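Local atomic coordinates of uncharacterized protein (Parabacteroides merdae, PDB entry 4MXN), a protein that is uncharacterised but probably hydrolyses glycosidic bonds, as a putative glycosyl hydrolase of family 28 with a parallel beta-helix fold. Residues Y22-F27 with L56-G61; P88-F93 with R127-E132; I103-Q108 with I151-C156; V188-A193 with Y213-G218. One frame throughout, in Å; residues are numbered along the deposited sequence.

Contact 1: Y22-F27 with L56-G61; sequences YQVAMF and LIFYVG
V24 sets one methyl squarely on the F58 ring, at the point where two parallel strands of a beta-alpha-beta crossover run out. The unit is made of strand 21-23, helix 38-50 and strand 54-58, and it lies near the N-terminal end of the beta-helix. CG1 of V24 stands 3.5 Å from the centroid of the F58 ring and only 2° off its normal, a nearly ideal CH-pi contact. The valine and the ring cross at about a right angle, and chi1 of V24 (-72°) turns CG1 away from its own carbonyl carbon and over the face. The same methyl also meets L56, 3.7 Å from CG, so it is wedged between an aromatic and an aliphatic neighbour. Y63 packs edge-to-face with F58, while L56 also touches A44 and I48 of helix 38-50.

Two backbone bonds fix the strand alignment: I57 N to Y22 O at 2.8 Å, and V24 N to I57 O at 3.1 Å. The second is the less straight, 155° at the hydrogen, and its donor is tilted from the carbonyl plane; it falls where the first chain leaves its strand for a 3-10 turn.

On the other side of the strand pair, Q23 folds back over I57. The bend at chi2 brings NE2 to 3.9 Å from I57 CB and points the amide towards Y59. Amide and ring planes are not far from parallel, yet the oxygen does not sit over the ring: Q23 OE1 comes in at the edge, near the ring plane, 3.1 Å from Y59 CD2.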
loop_
_atom_site.group_PDB
_atom_site.type_symbol
_atom_site.label_atom_id
_atom_site.label_comp_id
_atom_site.label_asym_id
_atom_site.label_seq_id
_atom_site.Cartn_x
_atom_site.Cartn_y
_atom_site.Cartn_z
ATOM N N TYR A 22 14.357 13.476 2.277
ATOM C CA TYR A 22 15.495 12.552 2.244
ATOM C C TYR A 22 15.460 11.738 0.971
ATOM O O TYR A 22 14.453 11.070 0.691
ATOM C CB TYR A 22 15.436 11.614 3.457
ATOM C CG TYR A 22 15.588 12.323 4.785
ATOM C CD1 TYR A 22 14.502 12.948 5.394
ATOM C CD2 TYR A 22 16.814 12.353 5.445
ATOM C CE1 TYR A 22 14.640 13.612 6.610
ATOM C CE2 TYR A 22 16.967 13.022 6.657
ATOM C CZ TYR A 22 15.877 13.646 7.238
ATOM O OH TYR A 22 16.026 14.297 8.435
ATOM N N GLN A 23 16.559 11.778 0.201
ATOM C CA GLN A 23 16.684 10.993 -1.026
ATOM C C GLN A 23 17.047 9.568 -0.635
ATOM O O GLN A 23 17.936 9.386 0.204
ATOM C CB GLN A 23 17.742 11.615 -1.958
ATOM C CG GLN A 23 17.390 13.024 -2.490
ATOM C CD GLN A 23 16.069 13.132 -3.237
ATOM O OE1 GLN A 23 15.753 12.345 -4.137
ATOM N NE2 GLN A 23 15.292 14.147 -2.903
ATOM N N VAL A 24 16.366 8.560 -1.215
ATOM C CA VAL A 24 16.584 7.141 -0.877
ATOM C C VAL A 24 18.043 6.679 -1.082
ATOM O O VAL A 24 18.534 5.897 -0.269
ATOM C CB VAL A 24 15.595 6.177 -1.589
ATOM C CG1 VAL A 24 14.196 6.295 -0.997
ATOM C CG2 VAL A 24 15.562 6.377 -3.103
ATOM N N ALA A 25 18.723 7.138 -2.144
ATOM C CA ALA A 25 20.115 6.762 -2.458
ATOM C C ALA A 25 21.063 6.993 -1.274
ATOM O O ALA A 25 22.013 6.238 -1.110
ATOM C CB ALA A 25 20.615 7.540 -3.668
HETATM N N MSE A 26 20.765 7.994 -0.423
HETATM C CA MSE A 26 21.590 8.338 0.738
HETATM C C MSE A 26 21.575 7.255 1.826
HETATM O O MSE A 26 22.471 7.255 2.676
HETATM C CB MSE A 26 21.148 9.688 1.309
HETATM C CG MSE A 26 21.285 10.831 0.301
HETATM SE SE MSE A 26 23.134 11.175 -0.274
HETATM C CE MSE A 26 23.240 10.020 -1.924
ATOM N N PHE A 27 20.597 6.324 1.782
ATOM C CA PHE A 27 20.484 5.214 2.733
ATOM C C PHE A 27 20.856 3.856 2.106
ATOM O O PHE A 27 20.581 2.810 2.703
ATOM C CB PHE A 27 19.068 5.159 3.318
ATOM C CG PHE A 27 18.781 6.306 4.270
ATOM C CD1 PHE A 27 18.248 7.502 3.804
ATOM C CD2 PHE A 27 19.013 6.173 5.639
ATOM C CE1 PHE A 27 17.957 8.551 4.683
ATOM C CE2 PHE A 27 18.752 7.233 6.518
ATOM C CZ PHE A 27 18.215 8.411 6.032
ATOM N N LEU A 56 10.472 10.543 2.694
ATOM C CA LEU A 56 11.420 9.656 2.024
ATOM C C LEU A 56 11.077 9.674 0.540
ATOM O O LEU A 56 9.974 9.276 0.170
ATOM C CB LEU A 56 11.390 8.229 2.603
ATOM C CG LEU A 56 12.475 7.267 2.107
ATOM C CD1 LEU A 56 13.904 7.817 2.342
ATOM C CD2 LEU A 56 12.323 5.914 2.763
ATOM N N ILE A 57 12.010 10.171 -0.300
ATOM C CA ILE A 57 11.762 10.371 -1.730
ATOM C C ILE A 57 12.412 9.316 -2.612
ATOM O O ILE A 57 13.639 9.192 -2.629
ATOM C CB ILE A 57 12.223 11.791 -2.198
ATOM C CG1 ILE A 57 11.841 12.948 -1.221
ATOM C CG2 ILE A 57 11.842 12.086 -3.676
ATOM C CD1 ILE A 57 10.387 13.252 -0.997
ATOM N N PHE A 58 11.579 8.636 -3.408
ATOM C CA PHE A 58 11.989 7.661 -4.433
ATOM C C PHE A 58 11.877 8.427 -5.742
ATOM O O PHE A 58 10.755 8.694 -6.175
ATOM C CB PHE A 58 11.081 6.401 -4.400
ATOM C CG PHE A 58 11.210 5.524 -3.178
ATOM C CD1 PHE A 58 10.595 5.874 -1.984
ATOM C CD2 PHE A 58 11.916 4.328 -3.232
ATOM C CE1 PHE A 58 10.722 5.064 -0.852
ATOM C CE2 PHE A 58 12.034 3.514 -2.099
ATOM C CZ PHE A 58 11.422 3.884 -0.919
ATOM N N TYR A 59 12.999 8.886 -6.330
ATOM C CA TYR A 59 12.866 9.800 -7.468
ATOM C C TYR A 59 12.627 9.154 -8.837
ATOM O O TYR A 59 11.779 9.674 -9.569
ATOM C CB TYR A 59 14.028 10.811 -7.567
ATOM C CG TYR A 59 13.550 12.251 -7.535
ATOM C CD1 TYR A 59 12.474 12.670 -8.318
ATOM C CD2 TYR A 59 14.166 13.195 -6.717
ATOM C CE1 TYR A 59 12.011 13.985 -8.272
ATOM C CE2 TYR A 59 13.716 14.518 -6.668
ATOM C CZ TYR A 59 12.645 14.909 -7.458
ATOM O OH TYR A 59 12.198 16.213 -7.424
ATOM N N VAL A 60 13.374 8.093 -9.213
ATOM C CA VAL A 60 13.231 7.445 -10.526
ATOM C C VAL A 60 13.832 6.030 -10.453
ATOM O O VAL A 60 14.684 5.774 -9.596
ATOM C CB VAL A 60 13.857 8.318 -11.669
ATOM C CG1 VAL A 60 15.382 8.182 -11.740
ATOM C CG2 VAL A 60 13.206 8.028 -13.023
ATOM N N GLY A 61 13.409 5.140 -11.345
ATOM C CA GLY A 61 13.903 3.766 -11.372
ATOM C C GLY A 61 12.975 2.783 -10.681
ATOM O O GLY A 61 11.882 3.154 -10.230
#

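Contact 2: P88-F93 with R127-E132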
loop_
_atom_site.group_PDB
_atom_site.type_symbol
_atom_site.label_atom_id
_atom_site.label_comp_id
_atom_site.label_asym_id
_atom_site.label_seq_id
_atom_site.Cartn_x
_atom_site.Cartn_y
_atom_site.Cartn_z
ATOM N N PRO A 88 8.867 -11.346 -5.419
ATOM C CA PRO A 88 7.911 -12.481 -5.461
ATOM C C PRO A 88 8.284 -13.544 -4.430
ATOM O O PRO A 88 8.681 -14.650 -4.790
ATOM C CB PRO A 88 8.051 -13.000 -6.896
ATOM C CG PRO A 88 9.433 -12.651 -7.305
ATOM C CD PRO A 88 9.854 -11.419 -6.517
ATOM N N SER A 89 8.201 -13.171 -3.136
ATOM C CA SER A 89 8.660 -13.997 -2.039
ATOM C C SER A 89 7.746 -13.822 -0.828
ATOM O O SER A 89 7.772 -12.760 -0.172
ATOM C CB SER A 89 10.105 -13.616 -1.714
ATOM O OG SER A 89 10.634 -14.325 -0.602
ATOM N N VAL A 90 6.953 -14.873 -0.519
ATOM C CA VAL A 90 5.967 -14.854 0.585
ATOM C C VAL A 90 6.599 -14.439 1.928
ATOM O O VAL A 90 6.005 -13.639 2.652
ATOM C CB VAL A 90 5.180 -16.204 0.729
ATOM C CG1 VAL A 90 6.114 -17.424 0.863
ATOM C CG2 VAL A 90 4.168 -16.162 1.880
ATOM N N TYR A 91 7.797 -14.961 2.233
ATOM C CA TYR A 91 8.461 -14.708 3.525
ATOM C C TYR A 91 9.046 -13.286 3.661
ATOM O O TYR A 91 9.395 -12.882 4.778
ATOM C CB TYR A 91 9.529 -15.778 3.782
ATOM C CG TYR A 91 8.943 -17.176 3.837
ATOM C CD1 TYR A 91 7.727 -17.421 4.475
ATOM C CD2 TYR A 91 9.575 -18.245 3.203
ATOM C CE1 TYR A 91 7.161 -18.697 4.491
ATOM C CE2 TYR A 91 9.043 -19.534 3.255
ATOM C CZ TYR A 91 7.839 -19.758 3.905
ATOM O OH TYR A 91 7.319 -21.025 3.996
ATOM N N ASP A 92 9.095 -12.516 2.565
ATOM C CA ASP A 92 9.589 -11.139 2.605
ATOM C C ASP A 92 8.447 -10.125 2.912
ATOM O O ASP A 92 8.698 -8.920 2.973
ATOM C CB ASP A 92 10.311 -10.778 1.303
ATOM C CG ASP A 92 11.718 -11.341 1.272
ATOM O OD1 ASP A 92 12.583 -10.793 1.954
ATOM O OD2 ASP A 92 11.925 -12.369 0.628
ATOM N N PHE A 93 7.230 -10.617 3.164
ATOM C CA PHE A 93 6.090 -9.792 3.565
ATOM C C PHE A 93 5.761 -10.082 5.063
ATOM O O PHE A 93 6.269 -11.046 5.623
ATOM C CB PHE A 93 4.869 -9.993 2.619
ATOM C CG PHE A 93 5.229 -9.593 1.200
ATOM C CD1 PHE A 93 5.429 -8.257 0.865
ATOM C CD2 PHE A 93 5.455 -10.557 0.224
ATOM C CE1 PHE A 93 5.866 -7.893 -0.421
ATOM C CE2 PHE A 93 5.878 -10.194 -1.067
ATOM C CZ PHE A 93 6.078 -8.865 -1.379
ATOM N N ARG A 127 1.629 -14.456 -5.461
ATOM C CA ARG A 127 0.661 -15.499 -5.061
ATOM C C ARG A 127 1.195 -16.917 -5.333
ATOM O O ARG A 127 0.910 -17.822 -4.549
ATOM C CB ARG A 127 -0.698 -15.299 -5.741
ATOM C CG ARG A 127 -1.429 -14.058 -5.211
ATOM C CD ARG A 127 -2.745 -13.784 -5.933
ATOM N NE ARG A 127 -3.766 -14.762 -5.600
ATOM C CZ ARG A 127 -4.627 -14.645 -4.603
ATOM N NH1 ARG A 127 -4.582 -13.589 -3.798
ATOM N NH2 ARG A 127 -5.519 -15.596 -4.379
ATOM N N ALA A 128 1.998 -17.100 -6.402
ATOM C CA ALA A 128 2.588 -18.419 -6.728
ATOM C C ALA A 128 3.595 -18.823 -5.648
ATOM O O ALA A 128 3.700 -20.006 -5.320
ATOM C CB ALA A 128 3.254 -18.384 -8.099
ATOM N N SER A 129 4.328 -17.830 -5.087
ATOM C CA SER A 129 5.273 -18.048 -3.996
ATOM C C SER A 129 4.500 -18.528 -2.749
ATOM O O SER A 129 4.892 -19.522 -2.121
ATOM C CB SER A 129 6.076 -16.778 -3.722
ATOM O OG SER A 129 6.873 -16.923 -2.567
ATOM N N VAL A 130 3.379 -17.859 -2.434
ATOM C CA VAL A 130 2.503 -18.228 -1.312
ATOM C C VAL A 130 1.986 -19.668 -1.524
ATOM O O VAL A 130 2.114 -20.492 -0.611
ATOM C CB VAL A 130 1.318 -17.244 -1.107
ATOM C CG1 VAL A 130 0.379 -17.725 0.012
ATOM C CG2 VAL A 130 1.793 -15.808 -0.856
ATOM N N GLU A 131 1.411 -19.943 -2.738
ATOM C CA GLU A 131 0.844 -21.241 -3.142
ATOM C C GLU A 131 1.841 -22.377 -2.900
ATOM O O GLU A 131 1.474 -23.395 -2.321
ATOM C CB GLU A 131 0.449 -21.224 -4.634
ATOM C CG GLU A 131 -0.865 -20.529 -4.972
ATOM C CD GLU A 131 -1.004 -20.042 -6.406
ATOM O OE1 GLU A 131 -0.668 -20.809 -7.337
ATOM O OE2 GLU A 131 -1.458 -18.890 -6.603
ATOM N N GLU A 132 3.101 -22.192 -3.347
ATOM C CA GLU A 132 4.181 -23.168 -3.233
ATOM C C GLU A 132 4.452 -23.544 -1.772
ATOM O O GLU A 132 4.593 -24.731 -1.472
ATOM C CB GLU A 132 5.464 -22.641 -3.887
ATOM C CG GLU A 132 5.472 -22.790 -5.398
ATOM C CD GLU A 132 6.460 -21.908 -6.136
ATOM O OE1 GLU A 132 7.513 -21.565 -5.550
ATOM O OE2 GLU A 132 6.187 -21.577 -7.314
#
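The loop between strand 82-86 and strand 104-106 is fastened to helix 123-136, a helical excursion from the beta-helix, where V90 meets S129 and V130. Here the chain enters a short 3-10 segment, residues 90 to 92, and its first residue, V90, makes the main contact. V90 N donates to the hydroxyl of S129 over 2.9 Å from N to OG, with an angle of 160° at the hydrogen. The serine reaches this position because its OG lies trans to the helix backbone nitrogen (chi1 173°), projecting from the helix towards the loop. Its CB is also close to the loop, 3.5 Å from P88 O, and S89 CA lies 3.5 Å from the same OG.

Next to the hydrogen bond lies an apolar contact. V90 and V130 cross at about a right angle and touch methyl to methyl, CG2 to CG2 at 3.6 Å, while V90 CG1 approaches S129 OG. Y146 of helix 143-146 packs against both valines.

The loop is also braced internally: S89 OG donates to D92 OD2 at 2.6 Å, using the anti lone pair of the carboxylate, and D92 N returns to S89 O. Farther along, Y91 OH bonds to Q133 OE1 on the same helix. The chemistry implies that the main-chain N-H at the start of the 3-10 turn is satisfied by a helix side chain, with the buried V90-V130 pair beside it, which probably limits water's access to the bond.

Contact 3: I103-Q108 with I151-C156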
loop_
_atom_site.group_PDB
_atom_site.type_symbol
_atom_site.label_atom_id
_atom_site.label_comp_id
_atom_site.label_asym_id
_atom_site.label_seq_id
_atom_site.Cartn_x
_atom_site.Cartn_y
_atom_site.Cartn_z
ATOM N N ILE A 103 3.362 -1.488 1.953
ATOM C CA ILE A 103 3.483 -0.386 2.910
ATOM C C ILE A 103 2.358 -0.551 3.908
ATOM O O ILE A 103 1.181 -0.499 3.524
ATOM C CB ILE A 103 3.498 1.049 2.296
ATOM C CG1 ILE A 103 4.562 1.191 1.195
ATOM C CG2 ILE A 103 3.720 2.094 3.429
ATOM C CD1 ILE A 103 4.452 2.522 0.324
ATOM N N TYR A 104 2.710 -0.750 5.179
ATOM C CA TYR A 104 1.702 -0.863 6.215
ATOM C C TYR A 104 2.041 0.051 7.367
ATOM O O TYR A 104 3.186 0.476 7.527
ATOM C CB TYR A 104 1.512 -2.331 6.701
ATOM C CG TYR A 104 2.659 -2.887 7.523
ATOM C CD1 TYR A 104 3.785 -3.416 6.913
ATOM C CD2 TYR A 104 2.610 -2.894 8.913
ATOM C CE1 TYR A 104 4.839 -3.933 7.659
ATOM C CE2 TYR A 104 3.660 -3.412 9.672
ATOM C CZ TYR A 104 4.773 -3.930 9.039
ATOM O OH TYR A 104 5.820 -4.435 9.765
ATOM N N ALA A 105 1.047 0.321 8.209
ATOM C CA ALA A 105 1.271 1.107 9.416
ATOM C C ALA A 105 0.336 0.613 10.485
ATOM O O ALA A 105 -0.829 0.334 10.210
ATOM C CB ALA A 105 1.080 2.592 9.151
ATOM N N ASP A 106 0.860 0.473 11.692
ATOM C CA ASP A 106 0.115 0.001 12.842
ATOM C C ASP A 106 0.211 1.019 13.976
ATOM O O ASP A 106 1.278 1.190 14.568
ATOM C CB ASP A 106 0.659 -1.374 13.277
ATOM C CG ASP A 106 0.053 -1.946 14.542
ATOM O OD1 ASP A 106 -1.138 -1.673 14.809
ATOM O OD2 ASP A 106 0.764 -2.683 15.260
ATOM N N LYS A 107 -0.920 1.684 14.269
ATOM C CA LYS A 107 -1.113 2.651 15.348
ATOM C C LYS A 107 -0.117 3.815 15.250
ATOM O O LYS A 107 0.487 4.210 16.252
ATOM C CB LYS A 107 -1.042 1.946 16.719
ATOM C CG LYS A 107 -2.236 1.034 16.986
ATOM C CD LYS A 107 -2.146 0.360 18.345
ATOM C CE LYS A 107 -3.204 -0.698 18.538
ATOM N NZ LYS A 107 -2.890 -1.937 17.776
ATOM N N GLN A 108 0.042 4.361 14.032
ATOM C CA GLN A 108 0.908 5.508 13.769
ATOM C C GLN A 108 0.058 6.756 13.526
ATOM O O GLN A 108 -1.133 6.641 13.257
ATOM C CB GLN A 108 1.810 5.235 12.550
ATOM C CG GLN A 108 2.701 3.983 12.671
ATOM C CD GLN A 108 3.667 4.015 13.832
ATOM O OE1 GLN A 108 4.547 4.888 13.926
ATOM N NE2 GLN A 108 3.552 3.040 14.724
ATOM N N ILE A 151 -1.277 -1.355 0.249
ATOM C CA ILE A 151 -1.313 -0.453 1.406
ATOM C C ILE A 151 -2.274 -1.004 2.456
ATOM O O ILE A 151 -3.386 -1.421 2.119
ATOM C CB ILE A 151 -1.748 0.979 0.947
ATOM C CG1 ILE A 151 -0.657 1.687 0.128
ATOM C CG2 ILE A 151 -2.265 1.842 2.097
ATOM C CD1 ILE A 151 -1.255 2.936 -0.704
ATOM N N CYS A 152 -1.853 -1.001 3.727
ATOM C CA CYS A 152 -2.705 -1.427 4.835
ATOM C C CYS A 152 -2.438 -0.548 6.058
ATOM O O CYS A 152 -1.312 -0.537 6.562
ATOM C CB CYS A 152 -2.514 -2.907 5.162
ATOM S SG CYS A 152 -3.608 -3.525 6.471
HETATM N N MSE A 153 -3.474 0.163 6.538
HETATM C CA MSE A 153 -3.365 1.007 7.739
HETATM C C MSE A 153 -4.322 0.525 8.802
HETATM O O MSE A 153 -5.515 0.367 8.538
HETATM C CB MSE A 153 -3.640 2.487 7.440
HETATM C CG MSE A 153 -2.420 3.253 7.021
HETATM SE SE MSE A 153 -2.333 3.360 5.088
HETATM C CE MSE A 153 -0.503 4.027 4.948
ATOM N N GLU A 154 -3.813 0.296 10.011
ATOM C CA GLU A 154 -4.668 -0.147 11.113
ATOM C C GLU A 154 -4.424 0.703 12.357
ATOM O O GLU A 154 -3.289 0.792 12.829
ATOM C CB GLU A 154 -4.487 -1.637 11.427
ATOM C CG GLU A 154 -5.596 -2.180 12.325
ATOM C CD GLU A 154 -5.429 -3.616 12.782
ATOM O OE1 GLU A 154 -4.845 -4.429 12.029
ATOM O OE2 GLU A 154 -5.907 -3.934 13.894
ATOM N N GLY A 155 -5.494 1.277 12.888
ATOM C CA GLY A 155 -5.458 2.095 14.101
ATOM C C GLY A 155 -4.668 3.381 13.956
ATOM O O GLY A 155 -4.170 3.915 14.945
ATOM N N CYS A 156 -4.544 3.883 12.728
ATOM C CA CYS A 156 -3.776 5.082 12.429
ATOM C C CYS A 156 -4.642 6.341 12.475
ATOM O O CYS A 156 -5.855 6.270 12.302
ATOM C CB CYS A 156 -3.079 4.931 11.081
ATOM S SG CYS A 156 -1.816 3.628 11.053
#
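Y104 meets C152 not with its ring but with CB, which lies 3.3 Å from C152 O; chi1 of 71° swings the ring off to the outer face of the sheet, away from the 151-156 chain. A second flat group, the Q108 amide, is held at both ends. NE2 donates to D106 O at 2.9 Å, with that oxygen almost in the amide plane although the donor stands above the carbonyl plane, while OE1 receives S72 N.

Y104 lies on, and Q108 just past, the first of two parallel strands of the beta-helix, their axes 4.8 Å apart and 6° from parallel. The backbone bonds alternate in the normal parallel pattern: C152 N to I103 O, A105 N to C152 O, E154 N to A105 O, and K107 N to E154 O at 2.9 Å. Past the strands both chains turn at equivalent places, K107 and G155 each having positive phi, and so remain stacked, with K107 CA 3.3 Å from G155 O. Inside this corner C156 SG lies 3.6 Å from A105 CB, and Q108 N donates to that sulfur in an N-H...S bond of 3.6 Å, a length usual for sulfur.

Strand 104-106 is the outermost of its five-stranded parallel sheet, and strand 174-177 flanks 151-154 on the other side. I103, A105, I151 and M153 face inward onto strands 111-114 and 159-162, which form another wall of the coil, whereas C152 faces outward, where a disulfide ties it to C99.

Contact 4: V188-A193 with Y213-G218; sequences VVNAGA and YFNMAG
N215 reaches across to A191 where two parallel strands from successive coils of the beta-helix separate. Up to that point the pairing is regular. V189 N gives its hydrogen to Y213 O at 2.8 Å, and V189 O takes one from N215 N at 2.9 Å, both nearly linear. V188 and N190, whose backbones point the other way, are bonded to the strand 165-167 region, including L166 on both, so strand 182-190 is paired on its two edges.

Beyond F214 the second chain turns off, and a side chain replaces the main-chain acceptor that the strand would have offered. A191 N donates to N215 OD1 over 2.7 Å. The bond is straight at the hydrogen, but the donor stands above the amide plane, not on a lone pair. Chi1 of 86° puts the N215 amide between its own backbone N and carbonyl carbon, directed across at the N190-A191 backbone. N190 OD1 comes near N215 ND2, yet the angle is too poor for a bond, and the two amide planes are 48° apart.

Apolar contacts border this polar end. V189 CB packs 3.9 Å from F214 CD1, with A198 touching both residues, and V188 CG1 meets the Y213 ring at its edge. Two further donors are joined by solvent: one water accepts from N215 ND2 and from G192 N, at 3.0 Å in each case.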
loop_
_atom_site.group_PDB
_atom_site.type_symbol
_atom_site.label_atom_id
_atom_site.label_comp_id
_atom_site.label_asym_id
_atom_site.label_seq_id
_atom_site.Cartn_x
_atom_site.Cartn_y
_atom_site.Cartn_z
ATOM N N VAL A 188 -4.964 6.077 -8.370
ATOM C CA VAL A 188 -5.401 5.239 -9.478
ATOM C C VAL A 188 -5.174 3.786 -9.052
ATOM O O VAL A 188 -4.067 3.451 -8.620
ATOM C CB VAL A 188 -4.677 5.584 -10.811
ATOM C CG1 VAL A 188 -4.993 4.556 -11.912
ATOM C CG2 VAL A 188 -4.997 7.020 -11.276
ATOM N N VAL A 189 -6.225 2.937 -9.128
ATOM C CA VAL A 189 -6.059 1.508 -8.834
ATOM C C VAL A 189 -6.174 0.756 -10.163
ATOM O O VAL A 189 -7.219 0.829 -10.818
ATOM C CB VAL A 189 -7.008 0.925 -7.748
ATOM C CG1 VAL A 189 -6.748 -0.563 -7.542
ATOM C CG2 VAL A 189 -6.874 1.675 -6.420
ATOM N N ASN A 190 -5.072 0.092 -10.583
ATOM C CA ASN A 190 -5.025 -0.715 -11.808
ATOM C C ASN A 190 -5.054 -2.165 -11.382
ATOM O O ASN A 190 -4.173 -2.594 -10.650
ATOM C CB ASN A 190 -3.808 -0.385 -12.678
ATOM C CG ASN A 190 -3.893 0.958 -13.359
ATOM O OD1 ASN A 190 -4.963 1.416 -13.757
ATOM N ND2 ASN A 190 -2.757 1.579 -13.596
ATOM N N ALA A 191 -6.133 -2.875 -11.728
ATOM C CA ALA A 191 -6.358 -4.263 -11.312
ATOM C C ALA A 191 -5.187 -5.178 -11.644
ATOM O O ALA A 191 -4.860 -6.033 -10.828
ATOM C CB ALA A 191 -7.627 -4.813 -11.954
ATOM N N GLY A 192 -4.570 -4.981 -12.813
ATOM C CA GLY A 192 -3.508 -5.847 -13.308
ATOM C C GLY A 192 -4.121 -7.211 -13.537
ATOM O O GLY A 192 -5.124 -7.321 -14.239
ATOM N N ALA A 193 -3.601 -8.242 -12.858
ATOM C CA ALA A 193 -4.171 -9.589 -12.959
ATOM C C ALA A 193 -5.162 -9.886 -11.795
ATOM O O ALA A 193 -5.734 -10.964 -11.734
ATOM C CB ALA A 193 -3.054 -10.613 -12.981
ATOM N N TYR A 213 -9.697 6.762 -9.244
ATOM C CA TYR A 213 -10.077 5.973 -10.422
ATOM C C TYR A 213 -9.800 4.494 -10.168
ATOM O O TYR A 213 -8.721 4.149 -9.671
ATOM C CB TYR A 213 -9.322 6.460 -11.687
ATOM C CG TYR A 213 -9.775 5.787 -12.966
ATOM C CD1 TYR A 213 -10.971 6.144 -13.579
ATOM C CD2 TYR A 213 -8.999 4.799 -13.572
ATOM C CE1 TYR A 213 -11.399 5.519 -14.749
ATOM C CE2 TYR A 213 -9.413 4.173 -14.751
ATOM C CZ TYR A 213 -10.620 4.527 -15.328
ATOM O OH TYR A 213 -11.014 3.889 -16.478
ATOM N N PHE A 214 -10.779 3.629 -10.488
ATOM C CA PHE A 214 -10.658 2.165 -10.361
ATOM C C PHE A 214 -10.792 1.610 -11.779
ATOM O O PHE A 214 -11.841 1.796 -12.383
ATOM C CB PHE A 214 -11.705 1.612 -9.387
ATOM C CG PHE A 214 -11.656 2.287 -8.040
ATOM C CD1 PHE A 214 -10.773 1.850 -7.055
ATOM C CD2 PHE A 214 -12.456 3.397 -7.769
ATOM C CE1 PHE A 214 -10.717 2.490 -5.817
ATOM C CE2 PHE A 214 -12.409 4.022 -6.529
ATOM C CZ PHE A 214 -11.536 3.572 -5.565
ATOM N N ASN A 215 -9.713 1.033 -12.357
ATOM C CA ASN A 215 -9.756 0.614 -13.763
ATOM C C ASN A 215 -10.560 -0.710 -14.028
ATOM O O ASN A 215 -10.666 -1.142 -15.186
ATOM C CB ASN A 215 -8.326 0.494 -14.319
ATOM C CG ASN A 215 -7.679 -0.842 -14.075
ATOM O OD1 ASN A 215 -8.051 -1.585 -13.139
ATOM N ND2 ASN A 215 -6.702 -1.178 -14.921
HETATM N N MSE A 216 -11.028 -1.363 -12.948
HETATM C CA MSE A 216 -11.792 -2.623 -12.888
HETATM C C MSE A 216 -13.281 -2.362 -13.201
HETATM O O MSE A 216 -13.744 -1.246 -13.011
HETATM C CB MSE A 216 -11.632 -3.250 -11.471
HETATM C CG MSE A 216 -12.170 -2.355 -10.323
HETATM SE SE MSE A 216 -11.754 -2.900 -8.484
HETATM C CE MSE A 216 -12.697 -4.612 -8.391
ATOM N N ALA A 217 -14.046 -3.386 -13.581
ATOM C CA ALA A 217 -15.463 -3.182 -13.904
ATOM C C ALA A 217 -16.416 -3.247 -12.682
ATOM O O ALA A 217 -17.260 -2.360 -12.556
ATOM C CB ALA A 217 -15.910 -4.172 -14.964
ATOM N N GLY A 218 -16.287 -4.265 -11.818
ATOM C CA GLY A 218 -17.176 -4.455 -10.663
ATOM C C GLY A 218 -17.100 -3.405 -9.568
ATOM O O GLY A 218 -16.475 -2.367 -9.769
HETATM O O HOH W 1 -4.351 -3.023 -15.102
#

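Contacts 1, 3 and 4 are all parallel strand pairings, whereas contact 2 fixes a loop to a helix outside the coil. Contact 1, near the N-terminal end, and contact 4, towards the C-terminal end, lie about 28 Å apart between centres; contacts 3 and 4 are on opposite sides of the chain's centre, their nearest atoms about 8 Å apart. Contact 3 is the most central, about 9 Å from the centre of the chain. Contacts 2 and 3 alternate along the sequence and approach to about 7 Å between nearest atoms, so the chain between the two strands of contact 3 includes helix 123-136. None of the four identifies an active site.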